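PDB 4JP0: insecticidal crystal protein Cry35Ab1, which forms, together with its partner Cry34Ab1, a binary insecticidal toxin active on western corn rootworm, probably acting on the larval midgut epithelium. Local coordinates for residues 42-50 and 59-70; 211-219 and 227-235. All blocks are in the same frame, centred on the assembly; numbering follows the deposited sequence. Where two conformers were deposited one is given.

Contact 1. Residues 42-50 and 59-70; sequences DYNLKWFLF and ITSYAANNCKVW
Trp47 and Trp70 meet in a T-shaped pair: the pyrrole edge of Trp70 points into the face of the six-membered ring of Trp47, centroids 4.4 Å apart and planes at 77°. Followed outward, Trp47 shows how one indole knits a hairpin. Its CB touches Ile59 CG2. With chi1 at -52°, CG stands beside the backbone N and the ring swings toward the partner strand, where CE3 and CZ3 lie against Ser61 CA. CZ3 comes 3.2 Å from Trp70 NE1 and CH2, the far corner of the ring, 3.4 Å from it, while Asn44 ND2 lies over the opposite face. The strands themselves are antiparallel, and Phe48 and Thr60 form a hydrogen-bonded pair (Phe48 N to Thr60 O and Thr60 N to Phe48 O, 2.8 Å each). Lys46 O is gripped from opposite faces of its plane by Tyr62 N, at 3.0 Å, and Asn44 ND2, at 2.9 Å; Asn44 OD1 closes an Asx turn by accepting from Lys46 N. The Phe48 and Tyr62 rings meet rim to rim. This hairpin belongs to the ricin B-type beta-trefoil: strand 18-22 supplies Ala19 O to Trp47 NE1, strand 6-12 packs beside Trp47 and Leu49, and helix 193-199 touches Tyr62.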
loop_
_atom_site.group_PDB
_atom_site.type_symbol
_atom_site.label_atom_id
_atom_site.label_comp_id
_atom_site.label_asym_id
_atom_site.label_seq_id
_atom_site.Cartn_x
_atom_site.Cartn_y
_atom_site.Cartn_z
ATOM N N ASP A 42 -4.831 36.489 6.575
ATOM C CA ASP A 42 -3.407 36.113 6.425
ATOM C C ASP A 42 -3.073 34.799 7.142
ATOM O O ASP A 42 -1.902 34.378 7.220
ATOM C CB ASP A 42 -2.516 37.207 6.999
ATOM C CG ASP A 42 -2.660 38.528 6.259
ATOM O OD1 ASP A 42 -2.751 38.537 5.021
ATOM O OD2 ASP A 42 -2.664 39.612 6.847
ATOM N N TYR A 43 -4.094 34.154 7.678
ATOM C CA TYR A 43 -3.868 32.879 8.365
ATOM C C TYR A 43 -4.655 31.760 7.714
ATOM O O TYR A 43 -5.667 32.005 7.060
ATOM C CB TYR A 43 -4.357 32.961 9.801
ATOM C CG TYR A 43 -3.535 33.885 10.657
ATOM C CD1 TYR A 43 -3.705 35.263 10.575
ATOM C CD2 TYR A 43 -2.547 33.382 11.508
ATOM C CE1 TYR A 43 -2.942 36.133 11.354
ATOM C CE2 TYR A 43 -1.762 34.263 12.307
ATOM C CZ TYR A 43 -1.982 35.630 12.219
ATOM O OH TYR A 43 -1.235 36.513 12.980
ATOM N N ASN A 44 -4.214 30.533 7.955
ATOM C CA ASN A 44 -4.982 29.364 7.593
ATOM C C ASN A 44 -5.640 28.781 8.840
ATOM O O ASN A 44 -4.943 28.556 9.826
ATOM C CB ASN A 44 -4.079 28.264 7.031
ATOM C CG ASN A 44 -4.833 26.964 6.844
ATOM O OD1 ASN A 44 -5.859 26.954 6.195
ATOM N ND2 ASN A 44 -4.371 25.871 7.495
ATOM N N LEU A 45 -6.946 28.520 8.787
ATOM C CA LEU A 45 -7.651 27.847 9.888
ATOM C C LEU A 45 -8.148 26.454 9.508
ATOM O O LEU A 45 -8.886 25.841 10.286
ATOM C CB LEU A 45 -8.898 28.653 10.304
ATOM C CG LEU A 45 -8.756 30.153 10.541
ATOM C CD1 LEU A 45 -10.057 30.795 11.042
ATOM C CD2 LEU A 45 -7.647 30.386 11.508
ATOM N N LYS A 46 -7.730 25.943 8.344
ATOM C CA LYS A 46 -8.319 24.719 7.788
ATOM C C LYS A 46 -7.371 23.567 7.958
ATOM O O LYS A 46 -6.230 23.668 7.535
ATOM C CB LYS A 46 -8.630 24.883 6.297
ATOM C CG LYS A 46 -9.792 25.854 6.016
ATOM C CD LYS A 46 -10.099 25.943 4.526
ATOM C CE LYS A 46 -11.133 27.036 4.244
ATOM N NZ LYS A 46 -11.621 26.995 2.827
ATOM N N TRP A 47 -7.892 22.476 8.524
ATOM C CA TRP A 47 -7.088 21.313 8.857
ATOM C C TRP A 47 -7.717 20.040 8.270
ATOM O O TRP A 47 -8.953 19.912 8.229
ATOM C CB TRP A 47 -6.939 21.180 10.394
ATOM C CG TRP A 47 -6.462 22.421 10.962
ATOM C CD1 TRP A 47 -7.180 23.323 11.706
ATOM C CD2 TRP A 47 -5.161 22.971 10.797
ATOM N NE1 TRP A 47 -6.383 24.398 12.017
ATOM C CE2 TRP A 47 -5.150 24.222 11.441
ATOM C CE3 TRP A 47 -3.994 22.546 10.123
ATOM C CZ2 TRP A 47 -4.010 25.060 11.449
ATOM C CZ3 TRP A 47 -2.853 23.373 10.143
ATOM C CH2 TRP A 47 -2.880 24.605 10.819
ATOM N N PHE A 48 -6.869 19.135 7.781
ATOM C CA PHE A 48 -7.354 17.859 7.228
ATOM C C PHE A 48 -6.784 16.729 8.045
ATOM O O PHE A 48 -5.556 16.675 8.288
ATOM C CB PHE A 48 -6.930 17.712 5.755
ATOM C CG PHE A 48 -7.749 16.729 4.989
ATOM C CD1 PHE A 48 -8.793 17.171 4.185
ATOM C CD2 PHE A 48 -7.471 15.361 5.047
ATOM C CE1 PHE A 48 -9.563 16.273 3.467
ATOM C CE2 PHE A 48 -8.253 14.449 4.329
ATOM C CZ PHE A 48 -9.295 14.912 3.537
ATOM N N LEU A 49 -7.659 15.854 8.526
ATOM C CA LEU A 49 -7.218 14.739 9.336
ATOM C C LEU A 49 -6.984 13.528 8.455
ATOM O O LEU A 49 -7.839 13.186 7.656
ATOM C CB LEU A 49 -8.307 14.355 10.328
ATOM C CG LEU A 49 -8.750 15.394 11.338
ATOM C CD1 LEU A 49 -9.713 14.730 12.337
ATOM C CD2 LEU A 49 -7.527 15.958 12.039
ATOM N N PHE A 50 -5.811 12.920 8.559
ATOM C CA PHE A 50 -5.588 11.603 7.903
ATOM C C PHE A 50 -5.442 10.525 8.972
ATOM O O PHE A 50 -4.769 10.738 9.991
ATOM C CB PHE A 50 -4.340 11.629 7.053
ATOM C CG PHE A 50 -4.487 12.456 5.781
ATOM C CD1 PHE A 50 -3.808 13.639 5.627
ATOM C CD2 PHE A 50 -5.303 12.031 4.755
ATOM C CE1 PHE A 50 -3.893 14.369 4.455
ATOM C CE2 PHE A 50 -5.420 12.782 3.582
ATOM C CZ PHE A 50 -4.700 13.944 3.438
ATOM N N ILE A 59 -2.485 15.567 11.535
ATOM C CA ILE A 59 -3.279 16.790 11.315
ATOM C C ILE A 59 -2.524 17.677 10.301
ATOM O O ILE A 59 -1.390 18.178 10.580
ATOM C CB ILE A 59 -3.463 17.528 12.649
ATOM C CG1 ILE A 59 -4.095 16.584 13.699
ATOM C CG2 ILE A 59 -4.269 18.840 12.411
ATOM C CD1 ILE A 59 -4.297 17.235 15.129
ATOM N N THR A 60 -3.156 17.889 9.145
ATOM C CA THR A 60 -2.475 18.493 8.003
ATOM C C THR A 60 -2.992 19.857 7.680
ATOM O O THR A 60 -4.206 20.059 7.641
ATOM C CB THR A 60 -2.715 17.620 6.772
ATOM O OG1 THR A 60 -2.292 16.271 7.066
ATOM C CG2 THR A 60 -1.875 18.101 5.558
ATOM N N SER A 61 -2.084 20.795 7.456
ATOM C CA SER A 61 -2.507 22.142 7.065
ATOM C C SER A 61 -3.146 22.016 5.666
ATOM O O SER A 61 -2.500 21.596 4.681
ATOM C CB SER A 61 -1.302 23.073 7.034
ATOM O OG SER A 61 -1.743 24.407 6.901
ATOM N N TYR A 62 -4.404 22.411 5.558
ATOM C CA TYR A 62 -5.124 22.126 4.318
ATOM C C TYR A 62 -4.816 23.119 3.222
ATOM O O TYR A 62 -5.315 24.228 3.240
ATOM C CB TYR A 62 -6.634 22.035 4.578
ATOM C CG TYR A 62 -7.445 21.676 3.345
ATOM C CD1 TYR A 62 -7.436 20.386 2.844
ATOM C CD2 TYR A 62 -8.193 22.637 2.677
ATOM C CE1 TYR A 62 -8.183 20.052 1.713
ATOM C CE2 TYR A 62 -8.931 22.323 1.570
ATOM C CZ TYR A 62 -8.915 21.044 1.070
ATOM O OH TYR A 62 -9.687 20.717 -0.024
ATOM N N ALA A 63 -3.954 22.721 2.284
ATOM C CA ALA A 63 -3.583 23.561 1.146
ATOM C C ALA A 63 -2.996 24.887 1.618
ATOM O O ALA A 63 -3.211 25.953 0.998
ATOM C CB ALA A 63 -4.777 23.825 0.257
ATOM N N ALA A 64 -2.294 24.820 2.745
ATOM C CA ALA A 64 -1.520 25.952 3.218
ATOM C C ALA A 64 -0.205 25.406 3.769
ATOM O O ALA A 64 -0.137 24.228 4.124
ATOM C CB ALA A 64 -2.253 26.692 4.285
ATOM N N ASN A 65 0.808 26.255 3.864
ATOM C CA ASN A 65 2.133 25.833 4.366
ATOM C C ASN A 65 2.639 24.568 3.697
ATOM O O ASN A 65 3.261 23.740 4.339
ATOM C CB ASN A 65 2.085 25.619 5.899
ATOM C CG ASN A 65 1.301 26.708 6.617
ATOM O OD1 ASN A 65 0.169 26.486 7.063
ATOM N ND2 ASN A 65 1.916 27.883 6.754
ATOM N N ASN A 66 2.392 24.439 2.395
ATOM C CA ASN A 66 2.845 23.262 1.646
ATOM C C ASN A 66 2.330 21.939 2.218
ATOM O O ASN A 66 2.977 20.872 2.072
ATOM C CB ASN A 66 4.397 23.268 1.497
ATOM C CG ASN A 66 4.876 22.494 0.287
ATOM O OD1 ASN A 66 4.237 22.497 -0.772
ATOM N ND2 ASN A 66 5.995 21.797 0.445
ATOM N N CYS A 67 1.151 21.992 2.847
ATOM C CA CYS A 67 0.535 20.808 3.414
ATOM C C CYS A 67 1.464 20.142 4.426
ATOM O O CYS A 67 1.526 18.935 4.495
ATOM C CB CYS A 67 0.108 19.810 2.322
ATOM S SG CYS A 67 -1.227 20.483 1.312
ATOM N N LYS A 68 2.234 20.941 5.151
ATOM C CA LYS A 68 2.976 20.419 6.295
ATOM C C LYS A 68 1.950 20.054 7.406
ATOM O O LYS A 68 0.765 20.419 7.339
ATOM C CB LYS A 68 3.978 21.440 6.785
ATOM C CG LYS A 68 5.200 21.623 5.833
ATOM C CD LYS A 68 6.060 22.738 6.358
ATOM C CE LYS A 68 7.081 23.218 5.309
ATOM N NZ LYS A 68 8.158 22.248 5.047
ATOM N N VAL A 69 2.398 19.321 8.418
ATOM C CA VAL A 69 1.509 18.781 9.417
ATOM C C VAL A 69 1.882 19.210 10.826
ATOM O O VAL A 69 3.026 19.590 11.105
ATOM C CB VAL A 69 1.541 17.221 9.375
ATOM C CG1 VAL A 69 1.254 16.712 7.925
ATOM C CG2 VAL A 69 2.895 16.700 9.818
ATOM N N TRP A 70 0.927 19.116 11.741
ATOM C CA TRP A 70 1.229 19.525 13.110
ATOM C C TRP A 70 2.406 18.714 13.645
ATOM O O TRP A 70 2.467 17.472 13.511
ATOM C CB TRP A 70 0.014 19.392 14.032
ATOM C CG TRP A 70 -1.058 20.438 13.870
ATOM C CD1 TRP A 70 -1.292 21.274 12.796
ATOM C CD2 TRP A 70 -2.066 20.719 14.819
ATOM N NE1 TRP A 70 -2.411 22.051 13.044
ATOM C CE2 TRP A 70 -2.891 21.731 14.286
ATOM C CE3 TRP A 70 -2.353 20.216 16.086
ATOM C CZ2 TRP A 70 -3.975 22.251 14.983
ATOM C CZ3 TRP A 70 -3.443 20.732 16.769
ATOM C CH2 TRP A 70 -4.231 21.732 16.211
#

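Contact 2. Residues 211-219 and 227-235; sequences WQRAVGSNV and KSYTYEWGT
The ring of Tyr229 carries Val219 over one face: CG2 sits 4.0 Å from the ring centroid and 19° off its normal, a CH-pi contact, while Lys227 O lies in plane at the edge. Chi1 of 71° sets Tyr229 CG between its backbone N and carbonyl carbon, and ring atom CE1 approaches Ser217 CA. The other methyl of Val219, CG1, rests 3.6 Å from Lys227 CD, the two side chains running alongside in opposing senses. The ring of Tyr231 stacks with Tyr341, and Tyr231 CB packs on Ala214 CB.

A type II turn from Ala214 to Ser217 breaks strand 202-221 of the four-stranded sheet in the toxin_10 (P42) region, where it meets strand 225-234, itself paired with 292-301. Ala214 O accepts both Ser217 N and Ser217 OG, the latter at 2.7 Å on a lone pair. Gly216, at phi 98°, takes the third position, its CA against Tyr231 CA and Thr230 O. Val215 O receives Glu232 N at 3.0 Å, a water joins Val215 N to Glu232 O, and Val215 CG1 lies 4.0 Å from Glu232 OE2.

One direct hydrogen bond, one firm water bridge and CA-H...O contacts thus replace a regular ladder. Two polar ends find partners outside the segments: Tyr229 OH with Tyr341 OH, Lys227 NZ with Ala220 O. Val219, Val215, the tyrosines and the aliphatic part of Lys227 share the packing.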
loop_
_atom_site.group_PDB
_atom_site.type_symbol
_atom_site.label_atom_id
_atom_site.label_comp_id
_atom_site.label_asym_id
_atom_site.label_seq_id
_atom_site.Cartn_x
_atom_site.Cartn_y
_atom_site.Cartn_z
ATOM N N TRP A 211 -1.287 -14.964 -13.458
ATOM C CA TRP A 211 -0.207 -15.844 -13.859
ATOM C C TRP A 211 0.398 -15.339 -15.179
ATOM O O TRP A 211 -0.312 -14.753 -15.991
ATOM C CB TRP A 211 -0.766 -17.255 -14.075
ATOM C CG TRP A 211 -1.230 -17.936 -12.814
ATOM C CD1 TRP A 211 -2.519 -18.054 -12.356
ATOM C CD2 TRP A 211 -0.401 -18.604 -11.851
ATOM N NE1 TRP A 211 -2.541 -18.772 -11.180
ATOM C CE2 TRP A 211 -1.253 -19.110 -10.839
ATOM C CE3 TRP A 211 0.977 -18.877 -11.769
ATOM C CZ2 TRP A 211 -0.774 -19.838 -9.743
ATOM C CZ3 TRP A 211 1.464 -19.610 -10.642
ATOM C CH2 TRP A 211 0.590 -20.074 -9.665
ATOM N N GLN A 212 1.702 -15.595 -15.373
ATOM C CA GLN A 212 2.454 -15.262 -16.571
ATOM C C GLN A 212 3.575 -16.293 -16.805
ATOM O O GLN A 212 4.224 -16.720 -15.866
ATOM C CB GLN A 212 3.095 -13.871 -16.412
ATOM C CG GLN A 212 3.791 -13.345 -17.657
ATOM C CD GLN A 212 4.305 -11.908 -17.462
ATOM O OE1 GLN A 212 5.522 -11.658 -17.504
ATOM N NE2 GLN A 212 3.388 -10.975 -17.230
ATOM N N ARG A 213 3.790 -16.668 -18.062
ATOM C CA ARG A 213 4.844 -17.589 -18.460
ATOM C C ARG A 213 6.183 -17.137 -17.896
ATOM O O ARG A 213 6.491 -15.963 -17.916
ATOM C CB ARG A 213 4.898 -17.615 -20.000
ATOM C CG ARG A 213 6.188 -18.123 -20.622
ATOM C CD ARG A 213 6.219 -17.997 -22.158
ATOM N NE ARG A 213 7.584 -17.849 -22.662
ATOM C CZ ARG A 213 7.958 -18.110 -23.914
ATOM N NH1 ARG A 213 7.063 -18.551 -24.799
ATOM N NH2 ARG A 213 9.225 -17.938 -24.284
ATOM N N ALA A 214 6.966 -18.065 -17.359
ATOM C CA ALA A 214 8.292 -17.720 -16.862
ATOM C C ALA A 214 9.274 -17.732 -18.025
ATOM O O ALA A 214 9.388 -18.732 -18.742
ATOM C CB ALA A 214 8.723 -18.700 -15.835
ATOM N N VAL A 215 9.985 -16.630 -18.199
ATOM C CA VAL A 215 10.956 -16.503 -19.260
ATOM C C VAL A 215 12.051 -17.571 -19.045
ATOM O O VAL A 215 12.629 -17.696 -17.943
ATOM C CB VAL A 215 11.554 -15.066 -19.314
ATOM C CG1 VAL A 215 12.500 -14.922 -20.511
ATOM C CG2 VAL A 215 10.441 -13.975 -19.350
ATOM N N GLY A 216 12.288 -18.364 -20.081
ATOM C CA GLY A 216 13.295 -19.421 -20.091
ATOM C C GLY A 216 12.728 -20.812 -19.803
ATOM O O GLY A 216 13.416 -21.839 -19.989
ATOM N N SER A 217 11.462 -20.866 -19.384
ATOM C CA SER A 217 10.866 -22.118 -18.933
ATOM C C SER A 217 10.287 -23.035 -20.022
ATOM O O SER A 217 9.853 -24.139 -19.715
ATOM C CB SER A 217 9.775 -21.829 -17.877
ATOM O OG SER A 217 8.591 -21.345 -18.499
ATOM N N ASN A 218 10.208 -22.582 -21.266
ATOM C CA ASN A 218 9.651 -23.450 -22.304
ATOM C C ASN A 218 10.760 -24.402 -22.719
ATOM O O ASN A 218 11.809 -24.001 -23.234
ATOM C CB ASN A 218 9.030 -22.657 -23.469
ATOM C CG ASN A 218 8.217 -23.536 -24.456
ATOM O OD1 ASN A 218 7.625 -24.582 -24.092
ATOM N ND2 ASN A 218 8.187 -23.100 -25.723
ATOM N N VAL A 219 10.535 -25.677 -22.457
ATOM C CA VAL A 219 11.565 -26.679 -22.681
ATOM C C VAL A 219 11.014 -27.819 -23.500
ATOM O O VAL A 219 9.878 -28.223 -23.302
ATOM C CB VAL A 219 12.016 -27.257 -21.355
ATOM C CG1 VAL A 219 13.103 -28.304 -21.577
ATOM C CG2 VAL A 219 12.536 -26.141 -20.436
ATOM N N LYS A 227 16.418 -32.604 -18.495
ATOM C CA LYS A 227 17.017 -31.442 -19.127
ATOM C C LYS A 227 17.074 -30.353 -18.095
ATOM O O LYS A 227 16.098 -30.103 -17.407
ATOM C CB LYS A 227 16.180 -31.001 -20.324
ATOM C CG LYS A 227 17.000 -30.549 -21.516
ATOM C CD LYS A 227 16.111 -30.017 -22.623
ATOM C CE LYS A 227 16.832 -30.020 -23.965
ATOM N NZ LYS A 227 15.968 -29.436 -25.036
ATOM N N SER A 228 18.252 -29.758 -17.952
ATOM C CA SER A 228 18.455 -28.692 -17.002
ATOM C C SER A 228 18.105 -27.382 -17.689
ATOM O O SER A 228 18.294 -27.230 -18.897
ATOM C CB SER A 228 19.913 -28.692 -16.510
ATOM O OG SER A 228 20.040 -27.849 -15.371
ATOM N N TYR A 229 17.559 -26.444 -16.924
ATOM C CA TYR A 229 17.225 -25.156 -17.493
ATOM C C TYR A 229 17.149 -24.081 -16.418
ATOM O O TYR A 229 17.241 -24.358 -15.214
ATOM C CB TYR A 229 15.905 -25.232 -18.275
ATOM C CG TYR A 229 14.663 -25.389 -17.423
ATOM C CD1 TYR A 229 13.856 -24.283 -17.113
ATOM C CD2 TYR A 229 14.278 -26.632 -16.938
ATOM C CE1 TYR A 229 12.721 -24.422 -16.340
ATOM C CE2 TYR A 229 13.128 -26.775 -16.149
ATOM C CZ TYR A 229 12.358 -25.667 -15.856
ATOM O OH TYR A 229 11.204 -25.800 -15.096
ATOM N N THR A 230 16.991 -22.848 -16.862
ATOM C CA THR A 230 16.880 -21.750 -15.933
ATOM C C THR A 230 15.742 -20.834 -16.367
ATOM O O THR A 230 15.527 -20.597 -17.557
ATOM C CB THR A 230 18.219 -20.987 -15.893
ATOM O OG1 THR A 230 18.158 -19.948 -14.920
ATOM C CG2 THR A 230 18.454 -20.243 -17.193
ATOM N N TYR A 231 14.974 -20.367 -15.400
ATOM C CA TYR A 231 13.927 -19.404 -15.704
ATOM C C TYR A 231 14.213 -18.195 -14.850
ATOM O O TYR A 231 14.955 -18.290 -13.878
ATOM C CB TYR A 231 12.514 -19.944 -15.447
ATOM C CG TYR A 231 12.207 -20.261 -14.011
ATOM C CD1 TYR A 231 11.707 -19.281 -13.157
ATOM C CD2 TYR A 231 12.399 -21.537 -13.499
ATOM C CE1 TYR A 231 11.423 -19.561 -11.858
ATOM C CE2 TYR A 231 12.102 -21.827 -12.179
ATOM C CZ TYR A 231 11.613 -20.829 -11.368
ATOM O OH TYR A 231 11.312 -21.061 -10.051
ATOM N N GLU A 232 13.642 -17.065 -15.235
ATOM C CA GLU A 232 13.825 -15.811 -14.530
ATOM C C GLU A 232 12.642 -15.467 -13.633
ATOM O O GLU A 232 11.508 -15.802 -13.935
ATOM C CB GLU A 232 13.967 -14.703 -15.559
ATOM C CG GLU A 232 15.181 -14.874 -16.462
ATOM C CD GLU A 232 15.177 -13.872 -17.602
ATOM O OE1 GLU A 232 14.427 -12.854 -17.497
ATOM O OE2 GLU A 232 15.914 -14.101 -18.589
ATOM N N TRP A 233 12.911 -14.784 -12.536
ATOM C CA TRP A 233 11.834 -14.301 -11.686
ATOM C C TRP A 233 12.359 -13.087 -10.959
ATOM O O TRP A 233 13.511 -12.686 -11.170
ATOM C CB TRP A 233 11.350 -15.376 -10.724
ATOM C CG TRP A 233 12.411 -15.883 -9.775
ATOM C CD1 TRP A 233 13.381 -16.817 -10.026
ATOM C CD2 TRP A 233 12.566 -15.500 -8.413
ATOM N NE1 TRP A 233 14.141 -17.021 -8.897
ATOM C CE2 TRP A 233 13.661 -16.217 -7.892
ATOM C CE3 TRP A 233 11.903 -14.594 -7.583
ATOM C CZ2 TRP A 233 14.094 -16.067 -6.579
ATOM C CZ3 TRP A 233 12.326 -14.443 -6.283
ATOM C CH2 TRP A 233 13.416 -15.170 -5.788
ATOM N N GLY A 234 11.533 -12.509 -10.099
ATOM C CA GLY A 234 11.922 -11.299 -9.393
ATOM C C GLY A 234 11.251 -10.098 -10.046
ATOM O O GLY A 234 10.047 -10.105 -10.308
ATOM N N THR A 235 12.037 -9.078 -10.342
ATOM C CA THR A 235 11.494 -7.897 -10.982
ATOM C C THR A 235 12.548 -7.240 -11.818
ATOM O O THR A 235 13.729 -7.309 -11.485
ATOM C CB THR A 235 10.954 -6.909 -9.940
ATOM O OG1 THR A 235 10.405 -5.764 -10.611
ATOM C CG2 THR A 235 12.101 -6.338 -9.105
HETATM O O HOH W 1 9.856 -14.701 -15.954
HETATM O O HOH W 2 9.169 -26.037 -17.788
#

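How the contacts relate
From the N terminus the chain first enters the ricin B-type lectin region, where contact 1 closes a short loop between strands 43-52 and 56-61 and runs on to the start of strand 69-73. Only after that loop is complete does the chain reach the toxin region, where contact 2 closes a second local loop between strands 202-221 and 225-234. The two therefore follow in series, neither nested nor crossed. The centres of contact 1 and contact 2 are about 50 Å apart, on opposite sides of the chain's centre. Contact 1 ties parts of the beta-trefoil; contact 2 joins a strand of the four-stranded sheet to the 225-234 and 292-301 pair.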